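Local coordinates for protein lytic Polysaccharide Monooxygenase (Phytophthora infestans, PDB 6Z5Y) that probably cleaves pectin oxidatively with a single copper ion during plant infection, this chain being the N-terminal catalytic domain of a longer secreted protein, at residues I4-P9 with T87-R92; D105-L110 with P132-S137; M144-W149 with K165-L170. All coordinates share one frame; numbering follows the deposited sequence.

Contact 1: I4-P9 with T87-R92; sequences IAKPAP and TATFSR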
loop_
_atom_site.group_PDB
_atom_site.type_symbol
_atom_site.label_atom_id
_atom_site.label_comp_id
_atom_site.label_asym_id
_atom_site.label_seq_id
_atom_site.Cartn_x
_atom_site.Cartn_y
_atom_site.Cartn_z
ATOM N N ILE A 4 7.235 1.517 -2.437
ATOM C CA ILE A 4 7.292 2.147 -3.767
ATOM C C ILE A 4 8.652 2.812 -3.905
ATOM O O ILE A 4 9.034 3.661 -3.070
ATOM C CB ILE A 4 6.131 3.112 -3.986
ATOM C CG1 ILE A 4 4.836 2.319 -4.128
ATOM C CG2 ILE A 4 6.400 3.998 -5.195
ATOM C CD1 ILE A 4 3.630 3.165 -4.421
ATOM N N ALA A 5 9.374 2.413 -4.933
ATOM C CA ALA A 5 10.743 2.870 -5.179
ATOM C C ALA A 5 10.806 3.971 -6.229
ATOM O O ALA A 5 11.780 4.748 -6.207
ATOM C CB ALA A 5 11.602 1.709 -5.586
ATOM N N LYS A 6 9.865 4.028 -7.132
ATOM C CA LYS A 6 9.771 5.066 -8.163
ATOM C C LYS A 6 8.311 5.440 -8.243
ATOM O O LYS A 6 7.490 4.588 -8.527
ATOM C CB LYS A 6 10.268 4.483 -9.470
ATOM C CG LYS A 6 10.531 5.496 -10.539
ATOM C CD LYS A 6 11.173 4.893 -11.757
ATOM C CE LYS A 6 11.564 5.936 -12.768
ATOM N NZ LYS A 6 11.936 5.297 -14.044
ATOM N N PRO A 7 7.935 6.687 -7.966
ATOM C CA PRO A 7 8.815 7.790 -7.553
ATOM C C PRO A 7 9.503 7.504 -6.216
ATOM O O PRO A 7 9.007 6.729 -5.398
ATOM C CB PRO A 7 7.848 8.971 -7.463
ATOM C CG PRO A 7 6.530 8.342 -7.162
ATOM C CD PRO A 7 6.521 7.051 -7.939
ATOM N N ALA A 8 10.654 8.128 -6.022
ATOM C CA ALA A 8 11.525 7.741 -4.909
ATOM C C ALA A 8 11.049 8.341 -3.605
ATOM O O ALA A 8 10.915 9.563 -3.462
ATOM C CB ALA A 8 12.921 8.195 -5.183
ATOM N N PRO A 9 10.916 7.507 -2.568
ATOM C CA PRO A 9 10.652 7.977 -1.219
ATOM C C PRO A 9 11.904 8.562 -0.564
ATOM O O PRO A 9 13.007 8.261 -0.965
ATOM C CB PRO A 9 10.292 6.682 -0.495
ATOM C CG PRO A 9 11.141 5.621 -1.194
ATOM C CD PRO A 9 11.159 6.056 -2.628
ATOM N N THR A 87 3.093 4.866 -14.400
ATOM C CA THR A 87 3.348 3.760 -13.497
ATOM C C THR A 87 3.875 4.281 -12.161
ATOM O O THR A 87 4.351 5.416 -12.049
ATOM C CB THR A 87 4.382 2.781 -14.043
ATOM O OG1 THR A 87 5.699 3.345 -14.052
ATOM C CG2 THR A 87 4.004 2.229 -15.399
ATOM N N ALA A 88 3.847 3.391 -11.176
ATOM C CA ALA A 88 4.711 3.453 -9.987
ATOM C C ALA A 88 5.400 2.104 -9.902
ATOM O O ALA A 88 4.790 1.095 -10.238
ATOM C CB ALA A 88 3.926 3.783 -8.726
ATOM N N THR A 89 6.619 2.070 -9.441
ATOM C CA THR A 89 7.378 0.820 -9.407
ATOM C C THR A 89 7.693 0.446 -7.970
ATOM O O THR A 89 8.211 1.269 -7.216
ATOM C CB THR A 89 8.662 0.950 -10.212
ATOM O OG1 THR A 89 8.335 1.425 -11.511
ATOM C CG2 THR A 89 9.384 -0.359 -10.347
ATOM N N PHE A 90 7.406 -0.799 -7.620
ATOM C CA PHE A 90 7.731 -1.305 -6.288
ATOM C C PHE A 90 9.217 -1.625 -6.203
ATOM O O PHE A 90 9.926 -1.796 -7.212
ATOM C CB PHE A 90 6.886 -2.540 -5.987
ATOM C CG PHE A 90 6.481 -2.722 -4.539
ATOM C CD1 PHE A 90 5.972 -1.676 -3.793
ATOM C CD2 PHE A 90 6.564 -3.972 -3.963
ATOM C CE1 PHE A 90 5.524 -1.873 -2.496
ATOM C CE2 PHE A 90 6.076 -4.166 -2.684
ATOM C CZ PHE A 90 5.580 -3.126 -1.942
ATOM N N SER A 91 9.689 -1.808 -4.982
ATOM C CA SER A 91 11.127 -2.035 -4.737
ATOM C C SER A 91 11.515 -3.478 -5.053
ATOM O O SER A 91 12.716 -3.735 -5.180
ATOM C CB SER A 91 11.488 -1.696 -3.300
ATOM O OG SER A 91 10.851 -2.592 -2.396
ATOM N N ARG A 92 10.541 -4.363 -5.172
ATOM C CA ARG A 92 10.748 -5.797 -5.361
ATOM C C ARG A 92 9.438 -6.333 -5.893
ATOM O O ARG A 92 8.495 -5.555 -6.179
ATOM C CB ARG A 92 11.186 -6.453 -4.040
ATOM C CG ARG A 92 10.177 -6.255 -2.915
ATOM C CD ARG A 92 10.367 -7.223 -1.757
ATOM N NE ARG A 92 11.698 -7.075 -1.164
ATOM C CZ ARG A 92 12.370 -8.046 -0.555
ATOM N NH1 ARG A 92 11.835 -9.231 -0.398
ATOM N NH2 ARG A 92 13.589 -7.787 -0.152
#
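The carbonyl oxygen of Thr89 is gripped by two successive backbone amides. Ala5 N reaches Thr89 O at 2.8 Å, nearly along the C=O axis, while Lys6 N comes to Thr89 O at 3.2 Å in the carbonyl plane, on a lone pair. Thr89 N returns the bond to Lys6 O at 2.8 Å, with an N-H...O angle of 169°. Two residues facing one define a classic beta bulge. The register accordingly slips by one residue between the Ile4-Phe90 and Lys6-Thr89 pairs, and the axes of the short strands 4-6 and 88-90 open to 125°. Strand 88-90 is the middle of a three-stranded antiparallel sheet; its other neighbour is strand 129-130, and the copper lies about 8 Å from the Phe90 side chain. At the bulge the Ala5 methyl points toward the other strand, with CB 3.9 Å from Ser91 CA. Lys6 and Thr89 project from the same face of the sheet and meet at their CB atoms, 4.0 Å apart, before the extended lysine chain leads away from the contact. Phe90 sets off away from strand 4-6, but a first torsion of -146°, off the staggered positions, swings its ring back until CD1 is 3.7 Å from Ile4 N, an oblique approach. The ring of Phe130 meets the Phe90 ring at about a right angle. Pro7, entered through a cis peptide bond, sets its CD 4.2 Å from Ala88 CB. Ser91 OG lies between its own N and carbonyl carbon and is hydrogen-bonded to Tyr3 N.

Contact 2: D105-L110 with P132-S137; sequences DDKMVL and PVDYSS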
loop_
_atom_site.group_PDB
_atom_site.type_symbol
_atom_site.label_atom_id
_atom_site.label_comp_id
_atom_site.label_asym_id
_atom_site.label_seq_id
_atom_site.Cartn_x
_atom_site.Cartn_y
_atom_site.Cartn_z
ATOM N N ASP A 105 -2.765 13.021 -3.050
ATOM C CA ASP A 105 -3.613 13.769 -2.107
ATOM C C ASP A 105 -4.893 12.959 -1.899
ATOM O O ASP A 105 -4.806 11.761 -1.544
ATOM C CB ASP A 105 -3.753 15.235 -2.517
ATOM C CG ASP A 105 -2.401 15.945 -2.577
ATOM O OD1 ASP A 105 -1.578 15.647 -1.708
ATOM O OD2 ASP A 105 -2.249 16.820 -3.458
ATOM N N ASP A 106 -6.044 13.577 -2.050
ATOM C CA ASP A 106 -7.355 12.958 -1.768
ATOM C C ASP A 106 -7.981 12.277 -3.001
ATOM O O ASP A 106 -9.144 11.951 -2.928
ATOM C CB ASP A 106 -8.291 13.974 -1.135
ATOM C CG ASP A 106 -8.415 15.279 -1.893
ATOM O OD1 ASP A 106 -7.901 15.348 -3.038
ATOM O OD2 ASP A 106 -9.004 16.235 -1.339
ATOM N N LYS A 107 -7.181 11.997 -4.010
ATOM C CA LYS A 107 -7.656 11.260 -5.199
ATOM C C LYS A 107 -7.077 9.864 -5.177
ATOM O O LYS A 107 -5.843 9.692 -5.236
ATOM C CB LYS A 107 -7.211 11.990 -6.451
ATOM C CG LYS A 107 -7.712 11.382 -7.747
ATOM C CD LYS A 107 -7.196 12.134 -8.950
ATOM C CE LYS A 107 -7.593 11.582 -10.290
ATOM N NZ LYS A 107 -7.041 12.407 -11.393
ATOM N N MET A 108 -7.906 8.865 -5.115
ATOM C CA MET A 108 -7.435 7.472 -5.243
ATOM C C MET A 108 -7.193 7.213 -6.737
ATOM O O MET A 108 -8.134 7.318 -7.539
ATOM C CB MET A 108 -8.403 6.447 -4.651
ATOM C CG MET A 108 -7.719 5.107 -4.322
ATOM S SD MET A 108 -8.800 3.828 -3.629
ATOM C CE MET A 108 -9.885 3.624 -5.040
ATOM N N VAL A 109 -5.983 6.934 -7.101
ATOM C CA VAL A 109 -5.592 6.753 -8.506
ATOM C C VAL A 109 -5.378 5.305 -8.877
ATOM O O VAL A 109 -5.368 5.022 -10.082
ATOM C CB VAL A 109 -4.375 7.605 -8.866
ATOM C CG1 VAL A 109 -4.721 9.085 -8.768
ATOM C CG2 VAL A 109 -3.145 7.286 -8.042
ATOM N N LEU A 110 -5.230 4.403 -7.942
ATOM C CA LEU A 110 -5.061 2.984 -8.254
ATOM C C LEU A 110 -5.538 2.195 -7.049
ATOM O O LEU A 110 -5.274 2.582 -5.898
ATOM C CB LEU A 110 -3.604 2.676 -8.597
ATOM C CG LEU A 110 -3.299 1.196 -8.844
ATOM C CD1 LEU A 110 -2.321 1.036 -9.986
ATOM C CD2 LEU A 110 -2.759 0.484 -7.592
ATOM N N PRO A 132 -2.624 1.439 -14.237
ATOM C CA PRO A 132 -2.195 2.786 -14.622
ATOM C C PRO A 132 -2.210 3.748 -13.436
ATOM O O PRO A 132 -3.039 3.608 -12.539
ATOM C CB PRO A 132 -3.256 3.229 -15.641
ATOM C CG PRO A 132 -4.534 2.507 -15.122
ATOM C CD PRO A 132 -4.038 1.197 -14.570
ATOM N N VAL A 133 -1.285 4.696 -13.447
ATOM C CA VAL A 133 -1.244 5.778 -12.438
ATOM C C VAL A 133 -1.204 7.101 -13.192
ATOM O O VAL A 133 -0.210 7.405 -13.849
ATOM C CB VAL A 133 -0.048 5.638 -11.484
ATOM C CG1 VAL A 133 -0.064 6.766 -10.438
ATOM C CG2 VAL A 133 -0.005 4.259 -10.819
ATOM N N ASP A 134 -2.270 7.868 -13.072
ATOM C CA ASP A 134 -2.372 9.184 -13.703
ATOM C C ASP A 134 -1.909 10.223 -12.684
ATOM O O ASP A 134 -2.608 10.448 -11.679
ATOM C CB ASP A 134 -3.809 9.400 -14.129
ATOM C CG ASP A 134 -4.059 10.748 -14.775
ATOM O OD1 ASP A 134 -3.132 11.541 -14.936
ATOM O OD2 ASP A 134 -5.230 11.021 -15.117
ATOM N N TYR A 135 -0.767 10.845 -12.902
ATOM C CA TYR A 135 -0.207 11.862 -12.018
ATOM C C TYR A 135 -0.639 13.270 -12.375
ATOM O O TYR A 135 -0.142 14.240 -11.767
ATOM C CB TYR A 135 1.317 11.794 -12.051
ATOM C CG TYR A 135 1.900 10.517 -11.519
ATOM C CD1 TYR A 135 2.092 10.329 -10.162
ATOM C CD2 TYR A 135 2.300 9.498 -12.378
ATOM C CE1 TYR A 135 2.655 9.172 -9.666
ATOM C CE2 TYR A 135 2.849 8.325 -11.893
ATOM C CZ TYR A 135 3.057 8.169 -10.529
ATOM O OH TYR A 135 3.646 7.054 -10.023
ATOM N N SER A 136 -1.558 13.443 -13.320
ATOM C CA SER A 136 -1.848 14.798 -13.818
ATOM C C SER A 136 -2.342 15.760 -12.751
ATOM O O SER A 136 -2.052 16.969 -12.860
ATOM C CB SER A 136 -2.830 14.770 -14.955
ATOM O OG SER A 136 -4.067 14.183 -14.593
ATOM N N SER A 137 -3.046 15.270 -11.741
ATOM C CA SER A 137 -3.572 16.153 -10.685
ATOM C C SER A 137 -2.440 16.799 -9.886
ATOM O O SER A 137 -2.701 17.794 -9.223
ATOM C CB SER A 137 -4.562 15.424 -9.829
ATOM O OG SER A 137 -3.971 14.345 -9.112
HETATM O O HOH W 1 -4.131 12.577 -11.107
HETATM O O HOH W 2 -7.334 10.344 -13.691
HETATM O O HOH W 3 -4.853 6.740 -12.238
HETATM O O HOH W 4 -5.545 2.915 -11.836
#
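Val109 and Val133 are the closest CA pair, 5.9 Å apart, where the chains 107-110 and 132-137 run in nearly opposite directions, 169° from end to end, but too widely spaced for direct sheet pairing. Their side chains fill part of the separation: Val109 CG2 lies 3.9 Å from Val133 CG1, the two side chains crossing obliquely. Leu110 crosses Val133 at about a right angle, its CD1 4.1 Å from Val133 CG2. Polar groups are joined by water instead. Val109 O accepts from two waters; one passes the link on by accepting from Asp134 N, the other by donating to Pro132 O. Strand 107-112 is an outermost strand of the five-stranded sheet, and its paired side carries a classic beta bulge, with Val109 and Leu110 both facing Ile102. Lys107, fully extended with CG anti to the backbone N (-176°), carries NZ to 4.4 Å from Asp134 OD2, too far for a salt bridge. One water accepts from NZ and donates to OD2; a second accepts from NZ and Ser137 N and donates to Asp134 O. Asp134 also shapes its own loop: OD1 accepts from Ser136 N at 3.0 Å, an Asx turn, and from Ser136 OG at 2.8 Å, both donors on the same face of the carboxylate plane. Val133 CG1 sits 3.4 Å above one face of the Tyr135 ring, offset toward the rim.

Contact 3: M144-W149 with K165-L170; sequences MLRFYW and KNCIPL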
loop_
_atom_site.group_PDB
_atom_site.type_symbol
_atom_site.label_atom_id
_atom_site.label_comp_id
_atom_site.label_asym_id
_atom_site.label_seq_id
_atom_site.Cartn_x
_atom_site.Cartn_y
_atom_site.Cartn_z
ATOM N N MET A 144 1.058 14.816 -2.468
ATOM C CA MET A 144 1.592 13.705 -1.684
ATOM C C MET A 144 1.041 12.395 -2.240
ATOM O O MET A 144 -0.178 12.151 -2.194
ATOM C CB MET A 144 1.176 13.838 -0.222
ATOM C CG MET A 144 1.829 12.802 0.685
ATOM S SD MET A 144 3.620 12.901 0.738
ATOM C CE MET A 144 3.813 14.577 1.288
ATOM N N LEU A 145 1.946 11.544 -2.704
ATOM C CA LEU A 145 1.554 10.161 -3.036
ATOM C C LEU A 145 1.500 9.368 -1.741
ATOM O O LEU A 145 2.393 9.454 -0.913
ATOM C CB LEU A 145 2.552 9.554 -4.006
ATOM C CG LEU A 145 2.233 8.108 -4.423
ATOM C CD1 LEU A 145 2.807 7.803 -5.807
ATOM C CD2 LEU A 145 2.781 7.083 -3.433
ATOM N N ARG A 146 0.409 8.636 -1.553
ATOM C CA ARG A 146 0.311 7.724 -0.415
ATOM C C ARG A 146 -0.005 6.338 -0.916
ATOM O O ARG A 146 -0.940 6.139 -1.704
ATOM C CB ARG A 146 -0.714 8.198 0.604
ATOM C CG ARG A 146 -0.265 9.458 1.334
ATOM C CD ARG A 146 -1.269 9.902 2.378
ATOM N NE ARG A 146 -0.828 11.073 3.139
ATOM C CZ ARG A 146 -0.979 12.344 2.760
ATOM N NH1 ARG A 146 -1.596 12.653 1.626
ATOM N NH2 ARG A 146 -0.530 13.322 3.531
ATOM N N PHE A 147 0.780 5.384 -0.447
ATOM C CA PHE A 147 0.592 3.945 -0.727
ATOM C C PHE A 147 0.148 3.273 0.544
ATOM O O PHE A 147 0.739 3.525 1.618
ATOM C CB PHE A 147 1.915 3.361 -1.207
ATOM C CG PHE A 147 1.929 1.874 -1.416
ATOM C CD1 PHE A 147 1.167 1.318 -2.425
ATOM C CD2 PHE A 147 2.632 1.031 -0.573
ATOM C CE1 PHE A 147 1.215 -0.061 -2.638
ATOM C CE2 PHE A 147 2.663 -0.335 -0.774
ATOM C CZ PHE A 147 1.952 -0.879 -1.808
ATOM N N TYR A 148 -0.828 2.404 0.420
ATOM C CA TYR A 148 -1.318 1.566 1.524
ATOM C C TYR A 148 -1.410 0.142 1.017
ATOM O O TYR A 148 -2.004 -0.084 -0.051
ATOM C CB TYR A 148 -2.690 2.023 1.975
ATOM C CG TYR A 148 -2.779 3.433 2.493
ATOM C CD1 TYR A 148 -2.925 4.515 1.655
ATOM C CD2 TYR A 148 -2.736 3.677 3.866
ATOM C CE1 TYR A 148 -3.002 5.815 2.182
ATOM C CE2 TYR A 148 -2.815 4.948 4.401
ATOM C CZ TYR A 148 -2.945 6.021 3.554
ATOM O OH TYR A 148 -3.056 7.311 4.036
ATOM N N TRP A 149 -0.949 -0.779 1.827
ATOM C CA TRP A 149 -1.024 -2.208 1.482
ATOM C C TRP A 149 -1.315 -2.964 2.778
ATOM O O TRP A 149 -0.571 -2.830 3.761
ATOM C CB TRP A 149 0.284 -2.678 0.852
ATOM C CG TRP A 149 0.401 -4.125 0.494
ATOM C CD1 TRP A 149 -0.586 -4.987 0.131
ATOM C CD2 TRP A 149 1.638 -4.844 0.396
ATOM N NE1 TRP A 149 -0.050 -6.213 -0.148
ATOM C CE2 TRP A 149 1.320 -6.146 -0.032
ATOM C CE3 TRP A 149 2.977 -4.498 0.596
ATOM C CZ2 TRP A 149 2.312 -7.116 -0.236
ATOM C CZ3 TRP A 149 3.943 -5.453 0.412
ATOM C CH2 TRP A 149 3.624 -6.742 0.001
ATOM N N LYS A 165 2.883 1.279 4.553
ATOM C CA LYS A 165 2.494 2.629 4.206
ATOM C C LYS A 165 3.707 3.374 3.710
ATOM O O LYS A 165 4.763 3.337 4.339
ATOM C CB LYS A 165 1.918 3.358 5.420
ATOM C CG LYS A 165 0.529 2.916 5.810
ATOM C CD LYS A 165 0.059 3.479 7.125
ATOM C CE LYS A 165 0.596 2.685 8.289
ATOM N NZ LYS A 165 0.351 3.385 9.575
ATOM N N ASN A 166 3.497 4.127 2.620
ATOM C CA ASN A 166 4.512 5.096 2.172
ATOM C C ASN A 166 3.811 6.427 1.925
ATOM O O ASN A 166 2.657 6.468 1.477
ATOM C CB ASN A 166 5.165 4.675 0.854
ATOM C CG ASN A 166 5.778 3.296 0.809
ATOM O OD1 ASN A 166 5.860 2.736 -0.287
ATOM N ND2 ASN A 166 6.280 2.768 1.913
ATOM N N CYS A 167 4.546 7.496 2.141
ATOM C CA CYS A 167 4.178 8.860 1.749
ATOM C C CYS A 167 5.359 9.358 0.924
ATOM O O CYS A 167 6.469 9.335 1.432
ATOM C CB CYS A 167 3.978 9.779 2.952
ATOM S SG CYS A 167 2.575 9.260 3.950
ATOM N N ILE A 168 5.073 9.815 -0.299
ATOM C CA ILE A 168 6.132 10.249 -1.231
ATOM C C ILE A 168 5.722 11.574 -1.827
ATOM O O ILE A 168 4.790 11.636 -2.631
ATOM C CB ILE A 168 6.375 9.207 -2.332
ATOM C CG1 ILE A 168 6.696 7.835 -1.716
ATOM C CG2 ILE A 168 7.500 9.690 -3.218
ATOM C CD1 ILE A 168 6.909 6.722 -2.717
ATOM N N PRO A 169 6.382 12.677 -1.429
ATOM C CA PRO A 169 6.022 13.963 -1.984
ATOM C C PRO A 169 6.479 14.006 -3.438
ATOM O O PRO A 169 7.615 13.592 -3.744
ATOM C CB PRO A 169 6.803 14.967 -1.126
ATOM C CG PRO A 169 8.004 14.164 -0.601
ATOM C CD PRO A 169 7.475 12.751 -0.420
ATOM N N LEU A 170 5.642 14.589 -4.290
ATOM C CA LEU A 170 5.931 14.722 -5.724
ATOM C C LEU A 170 5.936 16.192 -6.107
ATOM O O LEU A 170 5.181 16.989 -5.577
ATOM C CB LEU A 170 4.906 13.982 -6.575
ATOM C CG LEU A 170 4.691 12.508 -6.217
ATOM C CD1 LEU A 170 3.741 11.853 -7.196
ATOM C CD2 LEU A 170 5.987 11.740 -6.194
#
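Four backbone hydrogen bonds, in two reciprocal pairs, join Leu145 with Ile168 and Phe147 with Asn166. Leu145 N to Ile168 O and Ile168 N to Leu145 O both measure 2.8 Å, although Leu145 N stands 38° out of the carbonyl plane whereas Ile168 N is tilted by only 16°. Non-hydrogen-bonded pairs alternate with these, as in a regular antiparallel ladder, and Cys167 CA is 3.3 Å from Leu145 O in a CA-H...O contact. On the face bearing Phe147 and Asn166 the two side chains lie alongside each other, ring and amide planes 32° apart, with Asn166 OD1 3.7 Å from Phe147 CD2. That oxygen accepts from Ile4 N, so the amide is tied to strand 4-6. On the other face Met144, bent at its second and third torsions, leans toward the neighbouring strand and lies alongside Pro169: SD is 3.5 Å from Pro169 N, and CE is 3.9 Å from Pro169 CB. Met144 CG lies over the centre of one guanidinium face of Arg146, whose CG is 3.9 Å from Cys167 SG. Cys167 is in turn disulfide-bonded to Cys70. The long hairpin of strands 143-155 and 158-170 lies within the five-stranded sheet, between strands 100-104 and 21-23; helix 56-60 packs against Arg146 and Tyr148, while Ile4 of strand 4-6 covers Leu145, Phe147 and Ile168 from the opposite face.

How the contacts relate
Along the chain the contacts follow in series: contact 1 closes before contact 2 opens, and contact 2 before contact 3. Contacts 2 and 3, with centres about 11 Å apart, both reach the five-stranded sheet, one at its edge strand 107-112 and the other in its central hairpin. Contact 1 belongs to the smaller three-stranded sheet; its centre is about 10 Å from that of contact 3 and about 15 Å from that of contact 2. Tyr135, in the loop of contact 2, reaches both other contacts, with its hydroxyl bonded to Thr87 O and its ring against Leu145 and Leu170. Ile4 and Pro7 pack onto the large sheet, consistent with the beta-sandwich core of lytic polysaccharide monooxygenases, and contact 1 lies nearest the copper site of His1, His96 and Tyr164.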